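Local coordinates for protein LAO/AO transport system kinase (Escherichia coli, PDB 2P67) that belongs to the MeaB family of P-loop GTPases, its precise role in the cell being left open, at residues Gly66-Phe72 with Ile201-Asp205. Sequence-based numbering, arbitrary orientation.
Sequences GAGKSTF and INKDD
Lys203 lays an extended side chain past the glycines of 66-72, and its NZ donates a 2.7 Å hydrogen bond to Gly66 O. The ammonium sits above the carbonyl plane, 55° out of it. On the way, CE passes 3.9 Å from Gly68 CA, an approach allowed by the lack of a side chain there. From the neighbouring residue, Asn202 CB lies 3.2 Å from Ala67 O, while the amide turns its ND2 toward the N-terminal end of helix 69-82. With CG anti to the backbone N (chi1 -162°), ND2 ends 3.0 Å from Gly68 O and 3.9 Å from Phe72 CB. Gly68 is the N-cap, and its carbonyl also accepts the first-turn bond from Phe72 N. Gly68, Lys69 and Ser70 fit the end of a Walker A P-loop, and Asn-Lys-Asp-Asp after strand 198-201 matches the NKxD signature of P-loop GTPases. The other end of the Asn202 amide is held by a different loop: OD1 accepts from Ala242 N, with a weak 2.9 Å bond from Lys203 N besides. Thr71 OG1 stands 3.5 Å from Asn202 ND2, the two side chains meeting at a slant. Phe72 turns its ring away, toward Leu176, Ile248 and Ile251.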
ATOM      1  N   GLY A  66     -24.299   7.624  -6.817  1.00 39.37           N
ATOM      2  CA  GLY A  66     -25.061   7.424  -8.054  1.00 39.33           C
ATOM      3  C   GLY A  66     -24.991   6.019  -8.634  1.00 39.68           C
ATOM      4  O   GLY A  66     -25.518   5.774  -9.726  1.00 39.68           O
ATOM      5  N   ALA A  67     -24.361   5.093  -7.902  1.00 38.96           N
ATOM      6  CA  ALA A  67     -24.143   3.718  -8.389  1.00 38.43           C
ATOM      7  C   ALA A  67     -25.332   2.780  -8.149  1.00 38.31           C
ATOM      8  O   ALA A  67     -25.330   1.640  -8.635  1.00 38.07           O
ATOM      9  CB  ALA A  67     -22.863   3.121  -7.791  1.00 38.57           C
ATOM     10  N   GLY A  68     -26.313   3.254  -7.375  1.00 37.68           N
ATOM     11  CA  GLY A  68     -27.553   2.515  -7.103  1.00 37.10           C
ATOM     12  C   GLY A  68     -27.383   1.437  -6.044  1.00 36.25           C
ATOM     13  O   GLY A  68     -27.979   0.358  -6.142  1.00 36.40           O
ATOM     14  N   LYS A  69     -26.568   1.740  -5.032  1.00 35.30           N
ATOM     15  CA  LYS A  69     -26.228   0.782  -3.981  1.00 34.39           C
ATOM     16  C   LYS A  69     -27.477   0.325  -3.220  1.00 33.98           C
ATOM     17  O   LYS A  69     -27.640  -0.871  -2.958  1.00 33.43           O
ATOM     18  CB  LYS A  69     -25.186   1.387  -3.026  1.00 34.45           C
ATOM     19  CG  LYS A  69     -24.838   0.521  -1.824  1.00 34.70           C
ATOM     20  CD  LYS A  69     -23.540   0.956  -1.139  1.00 35.38           C
ATOM     21  CE  LYS A  69     -23.557   2.385  -0.602  1.00 35.95           C
ATOM     22  NZ  LYS A  69     -24.487   2.605   0.548  1.00 37.20           N
ATOM     23  N   SER A  70     -28.348   1.268  -2.868  1.00 33.97           N
ATOM     24  CA  SER A  70     -29.571   0.939  -2.118  1.00 33.99           C
ATOM     25  C   SER A  70     -30.469  -0.050  -2.873  1.00 33.34           C
ATOM     26  O   SER A  70     -30.930  -1.033  -2.299  1.00 33.19           O
ATOM     27  CB  SER A  70     -30.368   2.204  -1.778  1.00 34.94           C
ATOM     28  OG  SER A  70     -29.697   2.990  -0.803  1.00 38.28           O
ATOM     29  N   THR A  71     -30.731   0.222  -4.153  1.00 32.76           N
ATOM     30  CA  THR A  71     -31.606  -0.652  -4.950  1.00 31.74           C
ATOM     31  C   THR A  71     -30.970  -2.012  -5.176  1.00 30.44           C
ATOM     32  O   THR A  71     -31.651  -3.047  -5.116  1.00 29.47           O
ATOM     33  CB  THR A  71     -32.037  -0.015  -6.298  1.00 32.23           C
ATOM     34  OG1 THR A  71     -30.899   0.166  -7.160  1.00 34.20           O
ATOM     35  CG2 THR A  71     -32.699   1.322  -6.052  1.00 32.11           C
ATOM     36  N   PHE A  72     -29.657  -2.008  -5.425  1.00 28.85           N
ATOM     37  CA  PHE A  72     -28.921  -3.252  -5.583  1.00 27.73           C
ATOM     38  C   PHE A  72     -28.990  -4.104  -4.318  1.00 27.09           C
ATOM     39  O   PHE A  72     -29.303  -5.283  -4.397  1.00 26.92           O
ATOM     40  CB  PHE A  72     -27.451  -3.013  -5.986  1.00 27.51           C
ATOM     41  CG  PHE A  72     -26.616  -4.257  -5.922  1.00 27.56           C
ATOM     42  CD1 PHE A  72     -26.679  -5.192  -6.948  1.00 28.59           C
ATOM     43  CD2 PHE A  72     -25.802  -4.515  -4.820  1.00 27.71           C
ATOM     44  CE1 PHE A  72     -25.938  -6.363  -6.889  1.00 28.20           C
ATOM     45  CE2 PHE A  72     -25.053  -5.687  -4.745  1.00 28.81           C
ATOM     46  CZ  PHE A  72     -25.120  -6.617  -5.792  1.00 29.97           C
ATOM     47  N   ILE A 201     -21.724  -3.053 -12.583  1.00 23.48           N
ATOM     48  CA  ILE A 201     -22.203  -1.790 -13.141  1.00 25.98           C
ATOM     49  C   ILE A 201     -23.725  -1.853 -13.085  1.00 27.23           C
ATOM     50  O   ILE A 201     -24.346  -2.639 -13.808  1.00 25.39           O
ATOM     51  CB  ILE A 201     -21.722  -1.550 -14.616  1.00 26.20           C
ATOM     52  CG1 ILE A 201     -20.223  -1.896 -14.819  1.00 27.95           C
ATOM     53  CG2 ILE A 201     -22.075  -0.119 -15.087  1.00 28.07           C
ATOM     54  CD1 ILE A 201     -19.194  -0.971 -14.097  1.00 26.36           C
ATOM     55  N   ASN A 202     -24.322  -1.075 -12.187  1.00 29.81           N
ATOM     56  CA  ASN A 202     -25.787  -1.095 -12.010  1.00 33.28           C
ATOM     57  C   ASN A 202     -26.435  -0.137 -13.025  1.00 34.95           C
ATOM     58  O   ASN A 202     -25.743   0.652 -13.674  1.00 35.87           O
ATOM     59  CB  ASN A 202     -26.152  -0.727 -10.556  1.00 33.61           C
ATOM     60  CG  ASN A 202     -27.586  -1.134 -10.142  1.00 34.30           C
ATOM     61  OD1 ASN A 202     -28.287  -1.917 -10.813  1.00 32.08           O
ATOM     62  ND2 ASN A 202     -28.018  -0.592  -8.995  1.00 36.93           N
ATOM     63  N   LYS A 203     -27.751  -0.249 -13.183  1.00 37.32           N
ATOM     64  CA  LYS A 203     -28.555   0.643 -14.048  1.00 39.34           C
ATOM     65  C   LYS A 203     -28.317   0.357 -15.520  1.00 40.21           C
ATOM     66  O   LYS A 203     -28.341   1.269 -16.362  1.00 40.91           O
ATOM     67  CB  LYS A 203     -28.345   2.128 -13.715  1.00 39.49           C
ATOM     68  CG  LYS A 203     -28.656   2.477 -12.257  1.00 41.81           C
ATOM     69  CD  LYS A 203     -28.424   3.945 -11.941  1.00 43.31           C
ATOM     70  CE  LYS A 203     -28.714   4.205 -10.465  1.00 44.59           C
ATOM     71  NZ  LYS A 203     -28.236   5.546 -10.024  1.00 45.26           N
ATOM     72  N   ASP A 204     -28.099  -0.920 -15.820  1.00 41.26           N
ATOM     73  CA  ASP A 204     -28.118  -1.421 -17.189  1.00 43.00           C
ATOM     74  C   ASP A 204     -29.578  -1.558 -17.610  1.00 44.10           C
ATOM     75  O   ASP A 204     -30.116  -2.665 -17.712  1.00 44.81           O
ATOM     76  CB  ASP A 204     -27.390  -2.773 -17.316  1.00 42.76           C
ATOM     77  CG  ASP A 204     -27.097  -3.141 -18.775  1.00 43.31           C
ATOM     78  OD1 ASP A 204     -27.387  -2.304 -19.654  1.00 43.07           O
ATOM     79  OD2 ASP A 204     -26.584  -4.255 -19.041  1.00 41.92           O
ATOM     80  N   ASP A 205     -30.215  -0.414 -17.835  1.00 45.55           N
ATOM     81  CA  ASP A 205     -31.643  -0.352 -18.142  1.00 46.56           C
ATOM     82  C   ASP A 205     -31.938   0.889 -18.976  1.00 46.77           C
ATOM     83  O   ASP A 205     -31.100   1.801 -19.067  1.00 46.64           O
ATOM     84  CB  ASP A 205     -32.483  -0.362 -16.845  1.00 47.03           C
ATOM     85  CG  ASP A 205     -32.149   0.796 -15.900  1.00 48.10           C
ATOM     86  OD1 ASP A 205     -32.024   1.949 -16.370  1.00 50.41           O
ATOM     87  OD2 ASP A 205     -32.021   0.556 -14.674  1.00 49.71           O
TER